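Local atomic coordinates of hypothetical protein SPy0176 (Streptococcus pyogenes serotype M1, PDB entry 2OQT), a protein that probably serves as the phosphoryl-carrying EIIA component of an ascorbate-specific phosphotransferase system, passing phosphate on during ascorbate uptake. Residues Tyr58-Pro63 with Asp94-Ser99; Phe124-Asp127 with Glu131-Val134; Ser13-Leu18 with Leu34-Ala39. All blocks are in the same frame, centred on the assembly; numbering follows the deposited sequence.

Contact 1. Residues Tyr58-Pro63 with Asp94-Ser99; sequences YYVLMP and DGKEVS
Val60 and Lys96 meet where the loop between helix 42-55 and strand 64-66 runs past the start of strand 97-105, a strand shared by the mixed sheet of this type 2 EIIA fold. Val60 faces Lys96 and Val98, through its side chain and its backbone O.

The polar part is a single bond between the segments. Lys96 NZ donates to the backbone O of Val60 at 2.9 Å, with a C=O...N angle of 168°, so the ammonium sits nearly straight ahead of the carbonyl. An extended chain beyond CG carries it there, sliding past Val60 in the opposite sense, and the carbon part of that chain contributes as well: Lys96 CD lies 3.9 Å from Val60 CG1.

The apolar part rests on one branch of each valine. At chi1 -163° Val60 CG1 points opposite the main-chain nitrogen and approaches Val98 CG2 to 3.6 Å. Both valines are buried, whereas Lys96 is exposed, so the contact grades from a buried apolar side to an exposed polar one. Val98 also packs on Phe92 and is tied by its backbone to Val90, while Tyr59, just before Val60, bonds through its hydroxyl to Thr52 of helix 42-55; the loop is therefore anchored toward the helix as well as against the strand.

Local structure sets where the lysine starts. Gly95, with phi of 92°, lies in the bend ahead of the strand, and Asp94 closes an Asx turn around it: Lys96 N donates to Asp94 OD1 at 2.9 Å, reaching that oxygen from above the carboxylate plane.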
ATOM      1  N   TYR A  58      -7.695 -10.390   2.059  1.00 54.54           N
ATOM      2  CA  TYR A  58      -8.500  -9.949   0.908  1.00 54.82           C
ATOM      3  C   TYR A  58      -7.826  -8.881   0.038  1.00 55.27           C
ATOM      4  O   TYR A  58      -8.128  -8.775  -1.136  1.00 55.65           O
ATOM      5  CB  TYR A  58      -9.893  -9.449   1.360  1.00 54.32           C
ATOM      6  CG  TYR A  58      -9.835  -8.409   2.438  1.00 54.16           C
ATOM      7  CD1 TYR A  58      -9.923  -7.054   2.134  1.00 55.51           C
ATOM      8  CD2 TYR A  58      -9.678  -8.775   3.783  1.00 54.88           C
ATOM      9  CE1 TYR A  58      -9.860  -6.080   3.143  1.00 56.22           C
ATOM     10  CE2 TYR A  58      -9.601  -7.831   4.798  1.00 53.89           C
ATOM     11  CZ  TYR A  58      -9.686  -6.478   4.479  1.00 56.54           C
ATOM     12  OH  TYR A  58      -9.630  -5.535   5.494  1.00 55.15           O
ATOM     13  N   TYR A  59      -6.930  -8.079   0.593  1.00 55.55           N
ATOM     14  CA  TYR A  59      -6.332  -6.982  -0.181  1.00 55.63           C
ATOM     15  C   TYR A  59      -5.080  -7.383  -0.947  1.00 56.79           C
ATOM     16  O   TYR A  59      -4.395  -6.549  -1.510  1.00 57.25           O
ATOM     17  CB  TYR A  59      -6.032  -5.803   0.747  1.00 54.92           C
ATOM     18  CG  TYR A  59      -5.398  -6.281   1.990  1.00 53.36           C
ATOM     19  CD1 TYR A  59      -6.166  -6.505   3.120  1.00 54.36           C
ATOM     20  CD2 TYR A  59      -4.042  -6.595   2.024  1.00 51.21           C
ATOM     21  CE1 TYR A  59      -5.603  -6.997   4.264  1.00 54.80           C
ATOM     22  CE2 TYR A  59      -3.469  -7.093   3.169  1.00 52.37           C
ATOM     23  CZ  TYR A  59      -4.254  -7.286   4.290  1.00 51.85           C
ATOM     24  OH  TYR A  59      -3.734  -7.785   5.449  1.00 49.45           O
ATOM     25  N   VAL A  60      -4.764  -8.663  -0.957  1.00 59.17           N
ATOM     26  CA  VAL A  60      -3.634  -9.160  -1.746  1.00 61.41           C
ATOM     27  C   VAL A  60      -4.114  -9.564  -3.156  1.00 63.66           C
ATOM     28  O   VAL A  60      -4.336 -10.720  -3.429  1.00 64.86           O
ATOM     29  CB  VAL A  60      -2.958 -10.346  -1.068  1.00 60.55           C
ATOM     30  CG1 VAL A  60      -1.613 -10.526  -1.664  1.00 59.69           C
ATOM     31  CG2 VAL A  60      -2.848 -10.136   0.431  1.00 60.85           C
ATOM     32  N   LEU A  61      -4.282  -8.594  -4.036  1.00 66.86           N
ATOM     33  CA  LEU A  61      -4.994  -8.785  -5.296  1.00 69.54           C
ATOM     34  C   LEU A  61      -4.168  -9.321  -6.432  1.00 71.28           C
ATOM     35  O   LEU A  61      -4.691 -10.110  -7.220  1.00 72.78           O
ATOM     36  CB  LEU A  61      -5.677  -7.487  -5.757  1.00 69.98           C
ATOM     37  CG  LEU A  61      -6.846  -6.889  -4.952  1.00 71.04           C
ATOM     38  CD1 LEU A  61      -7.622  -7.890  -4.104  1.00 70.95           C
ATOM     39  CD2 LEU A  61      -6.344  -5.791  -4.064  1.00 72.80           C
HETATM   40  N   MSE A  62      -2.912  -8.897  -6.557  1.00 72.41           N
HETATM   41  CA  MSE A  62      -2.052  -9.421  -7.624  1.00 74.50           C
HETATM   42  C   MSE A  62      -0.659  -9.846  -7.150  1.00 73.42           C
HETATM   43  O   MSE A  62      -0.198  -9.376  -6.112  1.00 73.73           O
HETATM   44  CB  MSE A  62      -2.003  -8.466  -8.822  1.00 74.38           C
HETATM   45  CG  MSE A  62      -1.825  -6.993  -8.500  1.00 76.47           C
HETATM   46 SE   MSE A  62      -2.780  -5.759  -9.725  0.65 81.45          SE
HETATM   47  CE  MSE A  62      -2.004  -6.318 -11.461  1.00 80.89           C
ATOM     48  N   PRO A  63      -0.000 -10.764  -7.899  1.00 72.98           N
ATOM     49  CA  PRO A  63       1.286 -11.353  -7.522  1.00 72.07           C
ATOM     50  C   PRO A  63       2.258 -10.328  -6.991  1.00 71.20           C
ATOM     51  O   PRO A  63       2.540  -9.340  -7.640  1.00 71.07           O
ATOM     52  CB  PRO A  63       1.806 -11.922  -8.838  1.00 72.09           C
ATOM     53  CG  PRO A  63       0.572 -12.346  -9.557  1.00 72.84           C
ATOM     54  CD  PRO A  63      -0.482 -11.317  -9.186  1.00 73.22           C
ATOM     55  N   ASP A  94      -2.788 -16.768   3.428  1.00 63.06           N
ATOM     56  CA  ASP A  94      -3.371 -17.594   2.360  1.00 63.85           C
ATOM     57  C   ASP A  94      -2.282 -18.242   1.528  1.00 64.40           C
ATOM     58  O   ASP A  94      -2.576 -18.861   0.523  1.00 64.43           O
ATOM     59  CB  ASP A  94      -4.301 -16.787   1.429  1.00 64.05           C
ATOM     60  CG  ASP A  94      -3.561 -15.661   0.613  1.00 65.84           C
ATOM     61  OD1 ASP A  94      -2.368 -15.328   0.885  1.00 64.68           O
ATOM     62  OD2 ASP A  94      -4.217 -15.070  -0.301  1.00 68.62           O
ATOM     63  N   GLY A  95      -1.022 -18.068   1.907  1.00 64.77           N
ATOM     64  CA  GLY A  95       0.035 -18.623   1.108  1.00 65.38           C
ATOM     65  C   GLY A  95       0.604 -17.716   0.046  1.00 66.66           C
ATOM     66  O   GLY A  95       1.570 -18.102  -0.600  1.00 68.08           O
ATOM     67  N   LYS A  96       0.056 -16.507  -0.136  1.00 66.56           N
ATOM     68  CA  LYS A  96       0.588 -15.574  -1.146  1.00 66.33           C
ATOM     69  C   LYS A  96       1.798 -14.782  -0.659  1.00 65.37           C
ATOM     70  O   LYS A  96       1.852 -14.377   0.505  1.00 65.34           O
ATOM     71  CB  LYS A  96      -0.480 -14.587  -1.598  1.00 66.57           C
ATOM     72  CG  LYS A  96      -1.582 -15.142  -2.495  1.00 67.85           C
ATOM     73  CD  LYS A  96      -2.369 -13.986  -3.183  1.00 68.32           C
ATOM     74  CE  LYS A  96      -3.794 -14.426  -3.673  1.00 69.32           C
ATOM     75  NZ  LYS A  96      -4.483 -13.376  -4.557  1.00 68.98           N
ATOM     76  N   GLU A  97       2.740 -14.537  -1.567  1.00 63.99           N
ATOM     77  CA  GLU A  97       3.987 -13.880  -1.258  1.00 64.27           C
ATOM     78  C   GLU A  97       3.987 -12.412  -1.698  1.00 63.54           C
ATOM     79  O   GLU A  97       3.650 -12.080  -2.835  1.00 63.80           O
ATOM     80  CB  GLU A  97       5.158 -14.617  -1.927  1.00 64.07           C
ATOM     81  CG  GLU A  97       5.649 -15.881  -1.190  1.00 66.52           C
ATOM     82  CD  GLU A  97       7.147 -16.218  -1.450  1.00 68.37           C
ATOM     83  OE1 GLU A  97       7.858 -15.401  -2.090  1.00 72.60           O
ATOM     84  OE2 GLU A  97       7.630 -17.295  -0.982  1.00 72.21           O
ATOM     85  N   VAL A  98       4.391 -11.521  -0.804  1.00 62.63           N
ATOM     86  CA  VAL A  98       4.263 -10.095  -1.072  1.00 61.09           C
ATOM     87  C   VAL A  98       5.599  -9.352  -0.938  1.00 61.03           C
ATOM     88  O   VAL A  98       6.356  -9.572   0.019  1.00 59.96           O
ATOM     89  CB  VAL A  98       3.155  -9.469  -0.170  1.00 60.95           C
ATOM     90  CG1 VAL A  98       3.152  -7.939  -0.246  1.00 57.37           C
ATOM     91  CG2 VAL A  98       1.790 -10.046  -0.569  1.00 60.47           C
ATOM     92  N   SER A  99       5.882  -8.466  -1.898  1.00 60.01           N
ATOM     93  CA  SER A  99       7.102  -7.694  -1.798  1.00 59.55           C
ATOM     94  C   SER A  99       6.791  -6.234  -1.799  1.00 59.10           C
ATOM     95  O   SER A  99       7.615  -5.423  -1.351  1.00 58.50           O
ATOM     96  CB  SER A  99       8.106  -8.053  -2.918  1.00 60.10           C
ATOM     97  OG  SER A  99       8.710  -9.322  -2.643  1.00 60.98           O
TER

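Contact 2. Residues Phe124-Asp127 with Glu131-Val134; sequences FELD and ERLV
Asp127 O receives two bonds from a single guanidinium: Arg132 NE and Arg132 NH2 each lie 3.1 Å from it. The group comes side-on, and the oxygen sits only 4° out of the guanidinium plane, so both N-H groups converge on it at the edge. They do not use it alike. The NE bond lies almost in line with the carbonyl, at 171° from C through O to N, whereas NH2 lies in the carbonyl plane on a lone pair. Since two donors share one acceptor, neither bond is straight at its hydrogen, and the pair probably keeps the oxygen near the guanidinium plane and limits the tilt of the group.

The arginine gets there by folding rather than stretching: its chain bends at chi2 and more sharply at chi3 (-92°), which brings the head back toward the residues ahead of its own helix. There NH2 also touches carbon, with Leu126 CB and Leu126 CD1 both 3.6 Å away, the two side chains crossing at about a right angle.

These bonds span a short loop between two consecutive helices, 111-124 and 129-134. A side chain of the second helix thus holds a main-chain oxygen of the linker. Met145 of helix 139-149 packs against Leu126, Arg132 and Leu133, and Arg132 NH1 has a long, weak ion pair with Glu148 of that same helix.

Deeper in, the contact is apolar. Leu133 CD2 lies 3.8 Å from Phe124 CE1, and the leucine crosses the phenylalanine side chain roughly perpendicularly. Both residues are buried, and the Phe124 side chain also packs on Val100 and Leu102 of strand 97-105, while Leu133 CD2 also lies 4.2 Å from Phe124 CD1.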
ATOM      1  N   PHE A 124       0.567  -1.549 -11.314  1.00 74.44           N
ATOM      2  CA  PHE A 124       1.063  -2.914 -11.283  1.00 76.33           C
ATOM      3  C   PHE A 124       0.889  -3.613 -12.620  1.00 77.79           C
ATOM      4  O   PHE A 124       1.542  -4.627 -12.862  1.00 78.39           O
ATOM      5  CB  PHE A 124       0.442  -3.697 -10.127  1.00 75.96           C
ATOM      6  CG  PHE A 124       0.863  -3.182  -8.768  1.00 75.44           C
ATOM      7  CD1 PHE A 124       2.145  -3.440  -8.279  1.00 74.13           C
ATOM      8  CD2 PHE A 124      -0.015  -2.415  -7.992  1.00 73.96           C
ATOM      9  CE1 PHE A 124       2.538  -2.956  -7.037  1.00 75.35           C
ATOM     10  CE2 PHE A 124       0.367  -1.927  -6.746  1.00 73.64           C
ATOM     11  CZ  PHE A 124       1.640  -2.190  -6.265  1.00 75.31           C
ATOM     12  N   GLU A 125       0.035  -3.043 -13.479  1.00 78.96           N
ATOM     13  CA  GLU A 125      -0.142  -3.485 -14.857  1.00 80.69           C
ATOM     14  C   GLU A 125       0.983  -3.000 -15.789  1.00 80.53           C
ATOM     15  O   GLU A 125       0.927  -3.208 -17.007  1.00 80.40           O
ATOM     16  CB  GLU A 125      -1.497  -3.010 -15.380  1.00 80.66           C
ATOM     17  CG  GLU A 125      -2.682  -3.832 -14.862  1.00 83.39           C
ATOM     18  CD  GLU A 125      -3.944  -3.702 -15.732  1.00 84.21           C
ATOM     19  OE1 GLU A 125      -3.974  -2.810 -16.627  1.00 86.87           O
ATOM     20  OE2 GLU A 125      -4.904  -4.496 -15.509  1.00 86.34           O
ATOM     21  N   LEU A 126       1.990  -2.338 -15.216  1.00 80.67           N
ATOM     22  CA  LEU A 126       3.178  -1.960 -15.963  1.00 80.77           C
ATOM     23  C   LEU A 126       4.166  -3.121 -16.063  1.00 81.53           C
ATOM     24  O   LEU A 126       4.503  -3.768 -15.055  1.00 81.55           O
ATOM     25  CB  LEU A 126       3.908  -0.796 -15.310  1.00 80.26           C
ATOM     26  CG  LEU A 126       3.430   0.643 -15.264  1.00 79.84           C
ATOM     27  CD1 LEU A 126       4.538   1.417 -14.575  1.00 78.99           C
ATOM     28  CD2 LEU A 126       3.116   1.231 -16.638  1.00 79.07           C
ATOM     29  N   ASP A 127       4.642  -3.347 -17.285  1.00 81.91           N
ATOM     30  CA  ASP A 127       5.767  -4.240 -17.570  1.00 82.55           C
ATOM     31  C   ASP A 127       6.761  -4.355 -16.407  1.00 81.72           C
ATOM     32  O   ASP A 127       7.326  -3.369 -15.970  1.00 81.58           O
ATOM     33  CB  ASP A 127       6.470  -3.793 -18.873  1.00 83.12           C
ATOM     34  CG  ASP A 127       5.555  -3.932 -20.119  1.00 85.82           C
ATOM     35  OD1 ASP A 127       4.956  -2.912 -20.579  1.00 86.37           O
ATOM     36  OD2 ASP A 127       5.411  -5.079 -20.616  1.00 88.22           O
ATOM     37  N   GLU A 131       9.373  -5.942  -9.381  1.00 74.95           N
ATOM     38  CA  GLU A 131      10.830  -6.014  -9.409  1.00 74.47           C
ATOM     39  C   GLU A 131      11.406  -4.649  -9.761  1.00 74.39           C
ATOM     40  O   GLU A 131      12.326  -4.182  -9.102  1.00 74.81           O
ATOM     41  CB  GLU A 131      11.264  -7.066 -10.427  1.00 74.75           C
ATOM     42  CG  GLU A 131      10.169  -8.101 -10.725  1.00 75.36           C
ATOM     43  CD  GLU A 131       9.009  -7.479 -11.514  1.00 76.63           C
ATOM     44  OE1 GLU A 131       9.135  -6.275 -11.865  1.00 76.43           O
ATOM     45  OE2 GLU A 131       7.990  -8.172 -11.775  1.00 75.13           O
ATOM     46  N   ARG A 132      10.861  -3.989 -10.778  1.00 73.89           N
ATOM     47  CA  ARG A 132      11.212  -2.598 -11.005  1.00 73.87           C
ATOM     48  C   ARG A 132      11.079  -1.767  -9.713  1.00 74.33           C
ATOM     49  O   ARG A 132      11.986  -0.991  -9.366  1.00 75.34           O
ATOM     50  CB  ARG A 132      10.325  -2.003 -12.088  1.00 74.05           C
ATOM     51  CG  ARG A 132      10.840  -2.160 -13.507  1.00 73.81           C
ATOM     52  CD  ARG A 132      10.436  -0.941 -14.316  1.00 75.28           C
ATOM     53  NE  ARG A 132       9.152  -1.084 -15.010  1.00 73.66           N
ATOM     54  CZ  ARG A 132       8.483  -0.063 -15.553  1.00 73.29           C
ATOM     55  NH1 ARG A 132       8.958   1.180 -15.467  1.00 70.07           N
ATOM     56  NH2 ARG A 132       7.330  -0.285 -16.185  1.00 74.25           N
ATOM     57  N   LEU A 133       9.952  -1.943  -9.012  1.00 73.62           N
ATOM     58  CA  LEU A 133       9.621  -1.238  -7.774  1.00 72.72           C
ATOM     59  C   LEU A 133      10.589  -1.609  -6.662  1.00 73.15           C
ATOM     60  O   LEU A 133      11.015  -0.751  -5.885  1.00 71.49           O
ATOM     61  CB  LEU A 133       8.168  -1.558  -7.351  1.00 72.24           C
ATOM     62  CG  LEU A 133       6.923  -0.644  -7.404  1.00 69.61           C
ATOM     63  CD1 LEU A 133       7.122   0.753  -7.963  1.00 67.04           C
ATOM     64  CD2 LEU A 133       5.752  -1.328  -8.088  1.00 66.11           C
ATOM     65  N   VAL A 134      10.939  -2.895  -6.596  1.00 74.89           N
ATOM     66  CA  VAL A 134      11.893  -3.402  -5.575  1.00 76.33           C
ATOM     67  C   VAL A 134      13.309  -2.839  -5.768  1.00 77.24           C
ATOM     68  O   VAL A 134      13.995  -2.540  -4.796  1.00 77.84           O
ATOM     69  CB  VAL A 134      11.842  -4.973  -5.433  1.00 76.04           C
ATOM     70  CG1 VAL A 134      13.118  -5.549  -4.824  1.00 76.49           C
ATOM     71  CG2 VAL A 134      10.666  -5.385  -4.579  1.00 76.13           C
TER

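Contact 3. Residues Ser13-Leu18 with Leu34-Ala39; sequences SIRLGL and LIDSKA
This contact belongs to a beta-alpha unit of the sheet: strand 14-18 is followed by helix 23-36, whose end comes back beside the start of the strand. Arg15 and Asp36 form a salt bridge, its hydrogen bond weak at 3.4 Å from Arg15 NH2 to Asp36 OD2, although the N-H...O angle of 168° is nearly straight. The carboxylate oxygen lies at the guanidinium edge, with the two planes only 11° apart.

A bend at chi2 (-72°) folds the arginine over its own strand, where NH1 donates to Ile14 O at 2.6 Å, from above that carbonyl's plane. NH1 bonds to Asn12 O as well, so main-chain oxygens help to position the guanidinium that Asp36 meets.

The inner part of the contact is a close approach between the hydroxyl and a methyl: Ser13 OG lies 3.3 Å from Leu34 CD1. The serine's polar demand is met by Phe81 O. Ser13 and Leu34 both pack on Ala82 of strand 80-86, parallel neighbour of strand 14-18, while Ile14 packs on helix 139-149.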
ATOM      1  N   SER A  13       5.175   9.349   1.576  1.00 60.21           N
ATOM      2  CA  SER A  13       4.666   8.034   2.003  1.00 59.25           C
ATOM      3  C   SER A  13       5.465   6.844   1.549  1.00 59.06           C
ATOM      4  O   SER A  13       5.116   5.705   1.861  1.00 58.75           O
ATOM      5  CB  SER A  13       3.311   7.846   1.369  1.00 58.71           C
ATOM      6  OG  SER A  13       2.316   8.157   2.278  1.00 59.27           O
ATOM      7  N   ILE A  14       6.499   7.100   0.762  1.00 59.02           N
ATOM      8  CA  ILE A  14       7.261   6.034   0.173  1.00 59.29           C
ATOM      9  C   ILE A  14       8.369   5.605   1.141  1.00 60.06           C
ATOM     10  O   ILE A  14       9.048   6.454   1.736  1.00 61.37           O
ATOM     11  CB  ILE A  14       7.767   6.441  -1.224  1.00 59.13           C
ATOM     12  CG1 ILE A  14       6.640   7.191  -1.983  1.00 57.17           C
ATOM     13  CG2 ILE A  14       8.320   5.201  -1.997  1.00 60.17           C
ATOM     14  CD1 ILE A  14       6.562   6.987  -3.483  1.00 51.82           C
ATOM     15  N   ARG A  15       8.477   4.298   1.365  1.00 60.31           N
ATOM     16  CA  ARG A  15       9.625   3.692   2.032  1.00 60.77           C
ATOM     17  C   ARG A  15      10.157   2.585   1.181  1.00 62.24           C
ATOM     18  O   ARG A  15       9.426   1.874   0.481  1.00 62.56           O
ATOM     19  CB  ARG A  15       9.324   3.119   3.396  1.00 59.77           C
ATOM     20  CG  ARG A  15       8.705   4.075   4.361  1.00 60.23           C
ATOM     21  CD  ARG A  15       9.613   5.143   4.910  1.00 58.54           C
ATOM     22  NE  ARG A  15       8.812   6.018   5.761  1.00 56.25           N
ATOM     23  CZ  ARG A  15       8.143   7.082   5.322  1.00 57.30           C
ATOM     24  NH1 ARG A  15       8.212   7.452   4.042  1.00 54.00           N
ATOM     25  NH2 ARG A  15       7.426   7.798   6.183  1.00 57.83           N
ATOM     26  N   LEU A  16      11.469   2.443   1.258  1.00 64.27           N
ATOM     27  CA  LEU A  16      12.199   1.659   0.296  1.00 65.09           C
ATOM     28  C   LEU A  16      13.070   0.639   1.002  1.00 65.57           C
ATOM     29  O   LEU A  16      13.860   0.999   1.887  1.00 65.75           O
ATOM     30  CB  LEU A  16      13.004   2.604  -0.601  1.00 65.14           C
ATOM     31  CG  LEU A  16      12.201   3.008  -1.832  1.00 65.02           C
ATOM     32  CD1 LEU A  16      12.797   4.227  -2.470  1.00 65.20           C
ATOM     33  CD2 LEU A  16      12.179   1.831  -2.818  1.00 67.15           C
ATOM     34  N   GLY A  17      12.879  -0.631   0.629  1.00 65.83           N
ATOM     35  CA  GLY A  17      13.758  -1.723   1.047  1.00 65.67           C
ATOM     36  C   GLY A  17      13.728  -1.923   2.532  1.00 66.14           C
ATOM     37  O   GLY A  17      14.757  -1.900   3.190  1.00 67.08           O
ATOM     38  N   LEU A  18      12.537  -2.098   3.079  1.00 66.88           N
ATOM     39  CA  LEU A  18      12.409  -2.424   4.493  1.00 67.67           C
ATOM     40  C   LEU A  18      12.432  -3.952   4.648  1.00 68.35           C
ATOM     41  O   LEU A  18      12.441  -4.668   3.654  1.00 69.27           O
ATOM     42  CB  LEU A  18      11.139  -1.810   5.084  1.00 66.89           C
ATOM     43  CG  LEU A  18      10.801  -0.349   4.832  1.00 65.58           C
ATOM     44  CD1 LEU A  18       9.346  -0.164   5.207  1.00 67.38           C
ATOM     45  CD2 LEU A  18      11.676   0.612   5.608  1.00 62.32           C
ATOM     46  N   LEU A  34       1.991   6.480   7.454  1.00 53.09           N
ATOM     47  CA  LEU A  34       0.713   7.188   7.417  1.00 52.82           C
ATOM     48  C   LEU A  34       0.332   7.649   8.787  1.00 53.36           C
ATOM     49  O   LEU A  34      -0.565   8.472   8.984  1.00 52.99           O
ATOM     50  CB  LEU A  34      -0.353   6.266   6.889  1.00 51.98           C
ATOM     51  CG  LEU A  34      -0.811   6.568   5.473  1.00 52.88           C
ATOM     52  CD1 LEU A  34       0.289   7.114   4.602  1.00 53.66           C
ATOM     53  CD2 LEU A  34      -1.551   5.374   4.869  1.00 50.03           C
ATOM     54  N   ILE A  35       0.978   7.026   9.748  1.00 54.97           N
ATOM     55  CA  ILE A  35       0.950   7.485  11.107  1.00 56.26           C
ATOM     56  C   ILE A  35       1.996   8.597  11.220  1.00 56.47           C
ATOM     57  O   ILE A  35       1.684   9.634  11.692  1.00 55.72           O
ATOM     58  CB  ILE A  35       1.212   6.325  12.085  1.00 56.45           C
ATOM     59  CG1 ILE A  35      -0.029   5.422  12.090  1.00 57.57           C
ATOM     60  CG2 ILE A  35       1.500   6.910  13.489  1.00 53.99           C
ATOM     61  CD1 ILE A  35       0.212   3.956  12.440  1.00 58.87           C
ATOM     62  N   ASP A  36       3.211   8.376  10.713  1.00 58.31           N
ATOM     63  CA  ASP A  36       4.174   9.468  10.486  1.00 60.14           C
ATOM     64  C   ASP A  36       3.577  10.772   9.926  1.00 60.81           C
ATOM     65  O   ASP A  36       3.956  11.848  10.371  1.00 62.62           O
ATOM     66  CB  ASP A  36       5.358   9.029   9.597  1.00 60.41           C
ATOM     67  CG  ASP A  36       6.246   7.925  10.259  1.00 63.35           C
ATOM     68  OD1 ASP A  36       6.306   7.824  11.525  1.00 65.55           O
ATOM     69  OD2 ASP A  36       6.887   7.161   9.491  1.00 62.78           O
ATOM     70  N   SER A  37       2.676  10.702   8.945  1.00 60.60           N
ATOM     71  CA  SER A  37       2.198  11.914   8.306  1.00 59.40           C
ATOM     72  C   SER A  37       0.900  12.394   8.966  1.00 59.45           C
ATOM     73  O   SER A  37       0.229  13.316   8.482  1.00 58.89           O
ATOM     74  CB  SER A  37       2.023  11.672   6.819  1.00 60.04           C
ATOM     75  OG  SER A  37       1.021  10.684   6.529  1.00 61.13           O
ATOM     76  N   LYS A  38       0.594  11.780  10.099  1.00 58.44           N
ATOM     77  CA  LYS A  38      -0.703  11.915  10.789  1.00 59.09           C
ATOM     78  C   LYS A  38      -1.997  11.727   9.943  1.00 57.99           C
ATOM     79  O   LYS A  38      -3.041  12.259  10.316  1.00 58.12           O
ATOM     80  CB  LYS A  38      -0.814  13.197  11.665  1.00 60.26           C
ATOM     81  CG  LYS A  38       0.479  13.948  12.127  1.00 63.30           C
ATOM     82  CD  LYS A  38       1.399  13.175  13.090  1.00 67.28           C
ATOM     83  CE  LYS A  38       1.125  13.453  14.612  1.00 69.17           C
ATOM     84  NZ  LYS A  38       0.622  14.824  14.986  1.00 67.57           N
ATOM     85  N   ALA A  39      -1.956  10.937   8.858  1.00 56.42           N
ATOM     86  CA  ALA A  39      -3.191  10.647   8.087  1.00 55.00           C
ATOM     87  C   ALA A  39      -4.072   9.631   8.825  1.00 54.47           C
ATOM     88  O   ALA A  39      -5.294   9.723   8.756  1.00 53.14           O
ATOM     89  CB  ALA A  39      -2.868  10.151   6.677  1.00 53.87           C
TER

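In the fold
From the N terminus, contact 3 comes first: residues 13-18 and 34-39 close a loop holding most of helix 23-36. Contact 1 follows, its loop from 58-63 to 94-99 taking in strands 64-66, 80-86 and 89-91. Contact 2 closes last and is the shortest, with three residues between 124-127 and 131-134. The three loops run in series, none nested or crossing. Contacts 1 and 3 reach the same sheet on opposite sides of the chain's centre, their centres about 20 Å apart. Contact 2 touches both: Met62 CE packs 3.8 Å from Phe124 CB, and Leu16 CD2 lies 4.2 Å from Leu133 O, linking helix 129-134 to strand 14-18.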